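Local atomic coordinates of putative polyphosphate kinase 2 (PDB entry 3CZP), a protein that transfers phosphate from inorganic polyphosphate to AMP to make ADP, using magnesium, and accepts GMP less efficiently. Residues E31-L36 with P69-V74; R26-E31 with I228-L233. All coordinates share one frame; numbering follows the deposited sequence.

Contact 1: E31-L36 with P69-V74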
loop_
_atom_site.group_PDB
_atom_site.type_symbol
_atom_site.label_atom_id
_atom_site.label_comp_id
_atom_site.label_asym_id
_atom_site.label_seq_id
_atom_site.Cartn_x
_atom_site.Cartn_y
_atom_site.Cartn_z
ATOM N N GLU A 31 -0.180 -21.672 -20.186
ATOM C CA GLU A 31 1.071 -21.258 -20.826
ATOM C C GLU A 31 1.205 -19.758 -21.116
ATOM O O GLU A 31 2.333 -19.201 -21.063
ATOM C CB GLU A 31 1.286 -22.071 -22.128
ATOM C CG GLU A 31 1.644 -23.532 -21.849
ATOM C CD GLU A 31 3.061 -23.686 -21.239
ATOM O OE1 GLU A 31 4.037 -23.434 -21.982
ATOM O OE2 GLU A 31 3.204 -24.039 -20.033
ATOM N N ALA A 32 0.095 -19.128 -21.536
ATOM C CA ALA A 32 0.031 -17.714 -21.815
ATOM C C ALA A 32 0.196 -16.974 -20.482
ATOM O O ALA A 32 0.910 -16.027 -20.390
ATOM C CB ALA A 32 -1.331 -17.340 -22.486
ATOM N N GLN A 33 -0.481 -17.438 -19.446
ATOM C CA GLN A 33 -0.366 -16.817 -18.126
ATOM C C GLN A 33 1.073 -16.859 -17.582
ATOM O O GLN A 33 1.543 -15.910 -16.989
ATOM C CB GLN A 33 -1.379 -17.498 -17.208
ATOM C CG GLN A 33 -1.550 -16.831 -15.860
ATOM C CD GLN A 33 -2.493 -17.547 -15.037
ATOM O OE1 GLN A 33 -2.583 -18.776 -15.165
ATOM N NE2 GLN A 33 -3.197 -16.833 -14.130
ATOM N N PHE A 34 1.778 -17.957 -17.808
ATOM C CA PHE A 34 3.153 -18.121 -17.379
ATOM C C PHE A 34 4.101 -17.177 -18.132
ATOM O O PHE A 34 4.960 -16.517 -17.535
ATOM C CB PHE A 34 3.614 -19.590 -17.538
ATOM C CG PHE A 34 5.037 -19.821 -17.116
ATOM C CD1 PHE A 34 5.365 -19.940 -15.754
ATOM C CD2 PHE A 34 6.066 -19.895 -18.068
ATOM C CE1 PHE A 34 6.674 -20.128 -15.360
ATOM C CE2 PHE A 34 7.389 -20.079 -17.672
ATOM C CZ PHE A 34 7.696 -20.189 -16.335
ATOM N N GLU A 35 3.902 -17.067 -19.430
ATOM C CA GLU A 35 4.727 -16.170 -20.279
ATOM C C GLU A 35 4.531 -14.664 -19.901
ATOM O O GLU A 35 5.452 -13.820 -19.944
ATOM C CB GLU A 35 4.344 -16.420 -21.726
ATOM C CG GLU A 35 5.032 -15.521 -22.781
ATOM C CD GLU A 35 6.536 -15.711 -22.821
ATOM O OE1 GLU A 35 7.007 -16.781 -22.385
ATOM O OE2 GLU A 35 7.261 -14.806 -23.299
ATOM N N LEU A 36 3.304 -14.345 -19.551
ATOM C CA LEU A 36 2.951 -13.056 -19.032
ATOM C C LEU A 36 3.738 -12.714 -17.764
ATOM O O LEU A 36 4.189 -11.581 -17.600
ATOM C CB LEU A 36 1.425 -13.005 -18.746
ATOM C CG LEU A 36 0.882 -11.684 -18.118
ATOM C CD1 LEU A 36 0.800 -10.463 -19.118
ATOM C CD2 LEU A 36 -0.477 -11.909 -17.508
ATOM N N PRO A 69 -4.939 -19.573 -10.239
ATOM C CA PRO A 69 -5.413 -18.483 -9.422
ATOM C C PRO A 69 -4.319 -17.769 -8.616
ATOM O O PRO A 69 -4.557 -16.671 -8.113
ATOM C CB PRO A 69 -6.378 -19.179 -8.466
ATOM C CG PRO A 69 -5.875 -20.598 -8.355
ATOM C CD PRO A 69 -5.358 -20.895 -9.721
ATOM N N ARG A 70 -3.175 -18.408 -8.372
ATOM C CA ARG A 70 -2.089 -17.721 -7.690
ATOM C C ARG A 70 -1.642 -16.433 -8.379
ATOM O O ARG A 70 -0.994 -15.606 -7.749
ATOM C CB ARG A 70 -0.860 -18.625 -7.508
ATOM C CG ARG A 70 -1.171 -19.859 -6.702
ATOM C CD ARG A 70 -0.027 -20.824 -6.630
ATOM N NE ARG A 70 0.237 -21.474 -7.887
ATOM C CZ ARG A 70 1.258 -22.314 -8.094
ATOM N NH1 ARG A 70 2.045 -22.624 -7.102
ATOM N NH2 ARG A 70 1.452 -22.881 -9.303
ATOM N N LEU A 71 -1.941 -16.313 -9.676
ATOM C CA LEU A 71 -1.487 -15.181 -10.536
ATOM C C LEU A 71 -2.631 -14.197 -10.944
ATOM O O LEU A 71 -2.473 -13.345 -11.829
ATOM C CB LEU A 71 -0.799 -15.779 -11.753
ATOM C CG LEU A 71 0.554 -16.517 -11.534
ATOM C CD1 LEU A 71 1.155 -17.021 -12.900
ATOM C CD2 LEU A 71 1.542 -15.555 -10.819
ATOM N N ILE A 72 -3.798 -14.344 -10.294
ATOM C CA ILE A 72 -5.050 -13.642 -10.624
ATOM C C ILE A 72 -5.610 -13.070 -9.291
ATOM O O ILE A 72 -5.655 -13.772 -8.316
ATOM C CB ILE A 72 -6.144 -14.560 -11.272
ATOM C CG1 ILE A 72 -5.610 -15.373 -12.429
ATOM C CG2 ILE A 72 -7.315 -13.744 -11.732
ATOM C CD1 ILE A 72 -6.574 -16.378 -13.155
ATOM N N GLU A 73 -5.924 -11.774 -9.253
ATOM C CA GLU A 73 -6.655 -11.172 -8.138
ATOM C C GLU A 73 -8.036 -10.874 -8.664
ATOM O O GLU A 73 -8.163 -10.376 -9.763
ATOM C CB GLU A 73 -6.027 -9.859 -7.676
ATOM C CG GLU A 73 -4.515 -9.903 -7.396
ATOM C CD GLU A 73 -3.704 -9.199 -8.502
ATOM O OE1 GLU A 73 -3.458 -7.959 -8.322
ATOM O OE2 GLU A 73 -3.361 -9.885 -9.533
ATOM N N VAL A 74 -9.054 -11.230 -7.883
ATOM C CA VAL A 74 -10.461 -10.977 -8.198
ATOM C C VAL A 74 -11.021 -10.012 -7.158
ATOM O O VAL A 74 -11.014 -10.296 -5.934
ATOM C CB VAL A 74 -11.281 -12.264 -8.260
ATOM C CG1 VAL A 74 -12.657 -11.988 -8.713
ATOM C CG2 VAL A 74 -10.630 -13.201 -9.239
HETATM O O HOH W 1 -2.085 -13.920 -14.408
#
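Gln33 reaches out from helix 31-36 and lays its amide against Leu71 and Ile72, at the point where the chain turns into a strand. With CG anti to the backbone N (chi1 -171°) and the chain extended beyond it, Gln33 reaches across to Leu71; the apolar packing is made by its CG, 4.0 Å from Leu71 CD1. Further out, the amide nitrogen NE2 of Gln33 is in van der Waals contact with carbon, 3.5 Å from Leu71 CB. The same NE2 lies 3.3 Å from Ile72 CG1, where the Gln33 and Ile72 side chains cross at about a right angle. No direct hydrogen bond joins the two segments.

The polar link runs through a water. Gln33 NE2 donates to it over 3.1 Å, and the water in turn donates to Leu71 O at 2.7 Å, bridging helix and turn. The other end of the amide is held as well: Gln33 OE1 accepts a hydrogen bond from the backbone N of Asp68, so both ends of the group are tied and its rotation is probably fixed.

Beyond the amide, Ile72 packs on Asn64 of helix 56-66 and on Thr103 and Ile105 of strand 103-107, which pairs with strand 72-76 at the edge of the parallel sheet.

Contact 2: R26-E31 with I228-L233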
loop_
_atom_site.group_PDB
_atom_site.type_symbol
_atom_site.label_atom_id
_atom_site.label_comp_id
_atom_site.label_asym_id
_atom_site.label_seq_id
_atom_site.Cartn_x
_atom_site.Cartn_y
_atom_site.Cartn_z
ATOM N N ARG A 26 -7.333 -24.771 -21.758
ATOM C CA ARG A 26 -6.788 -24.562 -20.430
ATOM C C ARG A 26 -5.258 -24.714 -20.417
ATOM O O ARG A 26 -4.531 -23.906 -19.800
ATOM C CB ARG A 26 -7.543 -25.386 -19.370
ATOM C CG ARG A 26 -7.312 -26.802 -19.328
ATOM C CD ARG A 26 -8.398 -27.494 -18.434
ATOM N NE ARG A 26 -8.333 -27.188 -17.017
ATOM C CZ ARG A 26 -9.183 -27.669 -16.123
ATOM N NH1 ARG A 26 -9.038 -27.342 -14.871
ATOM N NH2 ARG A 26 -10.148 -28.519 -16.461
ATOM N N GLU A 27 -4.734 -25.651 -21.187
ATOM C CA GLU A 27 -3.290 -25.750 -21.282
ATOM C C GLU A 27 -2.672 -24.470 -21.942
ATOM O O GLU A 27 -1.701 -23.929 -21.431
ATOM C CB GLU A 27 -2.872 -27.030 -21.990
ATOM C CG GLU A 27 -1.752 -27.711 -21.292
ATOM C CD GLU A 27 -2.099 -28.286 -19.860
ATOM O OE1 GLU A 27 -1.136 -28.373 -19.082
ATOM O OE2 GLU A 27 -3.271 -28.671 -19.513
ATOM N N ALA A 28 -3.252 -24.002 -23.051
ATOM C CA ALA A 28 -2.824 -22.789 -23.731
ATOM C C ALA A 28 -2.985 -21.555 -22.823
ATOM O O ALA A 28 -2.105 -20.708 -22.810
ATOM C CB ALA A 28 -3.589 -22.563 -25.061
ATOM N N LEU A 29 -4.064 -21.483 -22.026
ATOM C CA LEU A 29 -4.194 -20.376 -21.066
ATOM C C LEU A 29 -3.087 -20.365 -20.010
ATOM O O LEU A 29 -2.392 -19.343 -19.792
ATOM C CB LEU A 29 -5.595 -20.324 -20.411
ATOM C CG LEU A 29 -6.723 -19.791 -21.304
ATOM C CD1 LEU A 29 -8.191 -20.158 -20.728
ATOM C CD2 LEU A 29 -6.612 -18.301 -21.525
ATOM N N LEU A 30 -2.876 -21.517 -19.405
ATOM C CA LEU A 30 -1.859 -21.673 -18.422
ATOM C C LEU A 30 -0.488 -21.275 -18.953
ATOM O O LEU A 30 0.281 -20.575 -18.262
ATOM C CB LEU A 30 -1.852 -23.093 -17.884
ATOM C CG LEU A 30 -2.832 -23.564 -16.832
ATOM C CD1 LEU A 30 -2.560 -25.090 -16.606
ATOM C CD2 LEU A 30 -2.732 -22.736 -15.570
ATOM N N GLU A 31 -0.180 -21.672 -20.186
ATOM C CA GLU A 31 1.071 -21.258 -20.826
ATOM C C GLU A 31 1.205 -19.758 -21.116
ATOM O O GLU A 31 2.333 -19.201 -21.063
ATOM C CB GLU A 31 1.286 -22.071 -22.128
ATOM C CG GLU A 31 1.644 -23.532 -21.849
ATOM C CD GLU A 31 3.061 -23.686 -21.239
ATOM O OE1 GLU A 31 4.037 -23.434 -21.982
ATOM O OE2 GLU A 31 3.204 -24.039 -20.033
ATOM N N ILE A 228 -11.523 -15.735 -26.197
ATOM C CA ILE A 228 -11.238 -14.295 -26.387
ATOM C C ILE A 228 -9.989 -13.886 -25.565
ATOM O O ILE A 228 -9.093 -13.179 -26.066
ATOM C CB ILE A 228 -12.470 -13.418 -26.060
ATOM C CG1 ILE A 228 -13.582 -13.609 -27.134
ATOM C CG2 ILE A 228 -12.108 -11.905 -25.957
ATOM C CD1 ILE A 228 -15.005 -13.155 -26.626
ATOM N N LEU A 229 -9.946 -14.307 -24.301
ATOM C CA LEU A 229 -8.797 -14.059 -23.451
ATOM C C LEU A 229 -7.477 -14.631 -24.051
ATOM O O LEU A 229 -6.460 -13.938 -24.080
ATOM C CB LEU A 229 -9.015 -14.677 -22.085
ATOM C CG LEU A 229 -9.949 -13.993 -21.099
ATOM C CD1 LEU A 229 -9.890 -14.865 -19.834
ATOM C CD2 LEU A 229 -9.566 -12.491 -20.802
ATOM N N LEU A 230 -7.502 -15.902 -24.489
ATOM C CA LEU A 230 -6.312 -16.514 -25.065
ATOM C C LEU A 230 -5.827 -15.757 -26.259
ATOM O O LEU A 230 -4.644 -15.464 -26.386
ATOM C CB LEU A 230 -6.545 -18.012 -25.442
ATOM C CG LEU A 230 -5.314 -18.701 -25.986
ATOM C CD1 LEU A 230 -4.253 -18.924 -24.863
ATOM C CD2 LEU A 230 -5.739 -20.014 -26.710
ATOM N N GLU A 231 -6.740 -15.438 -27.162
ATOM C CA GLU A 231 -6.384 -14.734 -28.388
ATOM C C GLU A 231 -5.742 -13.408 -28.095
ATOM O O GLU A 231 -4.683 -13.065 -28.665
ATOM C CB GLU A 231 -7.632 -14.511 -29.244
ATOM C CG GLU A 231 -7.340 -14.018 -30.633
ATOM C CD GLU A 231 -8.599 -13.975 -31.518
ATOM O OE1 GLU A 231 -9.622 -14.672 -31.201
ATOM O OE2 GLU A 231 -8.554 -13.255 -32.549
ATOM N N GLY A 232 -6.391 -12.648 -27.220
ATOM C CA GLY A 232 -5.915 -11.314 -26.834
ATOM C C GLY A 232 -4.570 -11.373 -26.125
ATOM O O GLY A 232 -3.699 -10.580 -26.398
ATOM N N LEU A 233 -4.390 -12.327 -25.218
ATOM C CA LEU A 233 -3.152 -12.479 -24.509
ATOM C C LEU A 233 -1.998 -12.978 -25.373
ATOM O O LEU A 233 -0.906 -12.411 -25.318
ATOM C CB LEU A 233 -3.397 -13.377 -23.286
ATOM C CG LEU A 233 -2.350 -13.412 -22.185
ATOM C CD1 LEU A 233 -1.920 -12.050 -21.654
ATOM C CD2 LEU A 233 -2.850 -14.317 -21.049
#
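Leu230 points its isobutyl group at Ala28 where two helices of the first PPK2 domain, a P-loop kinase-like fold with a parallel sheet of strand order 2-3-1-4-5, pack side by side. The short segments run in broadly the same direction, at 39° to each other, with a closest approach of their axes of 10.0 Å.

The first torsion of Leu230, -177°, swings CG away from its N and carries both methyls toward the neighbouring helix. Both rest against the Ala28 methyl, CD1 and CD2 of Leu230 each 3.7 Å from Ala28 CB. Leu29 comes from the other helix, and its side chain runs at a slant to that of Leu230. Its CD2 passes the base of that residue, 3.9 Å from Leu230 CB, and is more loosely placed against Leu229 CB at 4.4 Å.

No hydrogen bond crosses between the segments; methyls and aliphatic carbons do the packing. Leu229 continues onto Phe150 and Phe152 of strand 148-155. Leu29 rests on Trp66 of helix 56-66 and on Met67 in the loop after it. The other flank of helix 26-31 faces the second subunit, where Glu27 makes a salt bridge to Arg432 of that neighbouring chain.

Besides meeting the methyl, Leu230 CD1 sits against the helix backbone, 3.5 Å from Ala28 O.

Both contacts draw on helix 15-39, with Glu31 common to the two, and their centres are about 10 Å apart. In the chain, 69-74 comes between 26-31 and 228-233: after the shared helix come central strand 44-50, helix 56-66 and edge strand 72-76, and the chain comes back with helix 218-238 much later. The two contacts meet directly, since Ala32 CB lies 3.7 Å from Leu233 CD2. One helix is thus joined to both an early strand and a late helix. The side-chain oxygens of Glu31 hydrogen-bond to the backbone N of Lys431 and Arg432 in the second PPK2 domain of the other subunit, so here the apparently inactive N-terminal domain meets its neighbour's C-terminal domain, consistent with its proposed role in dimerization.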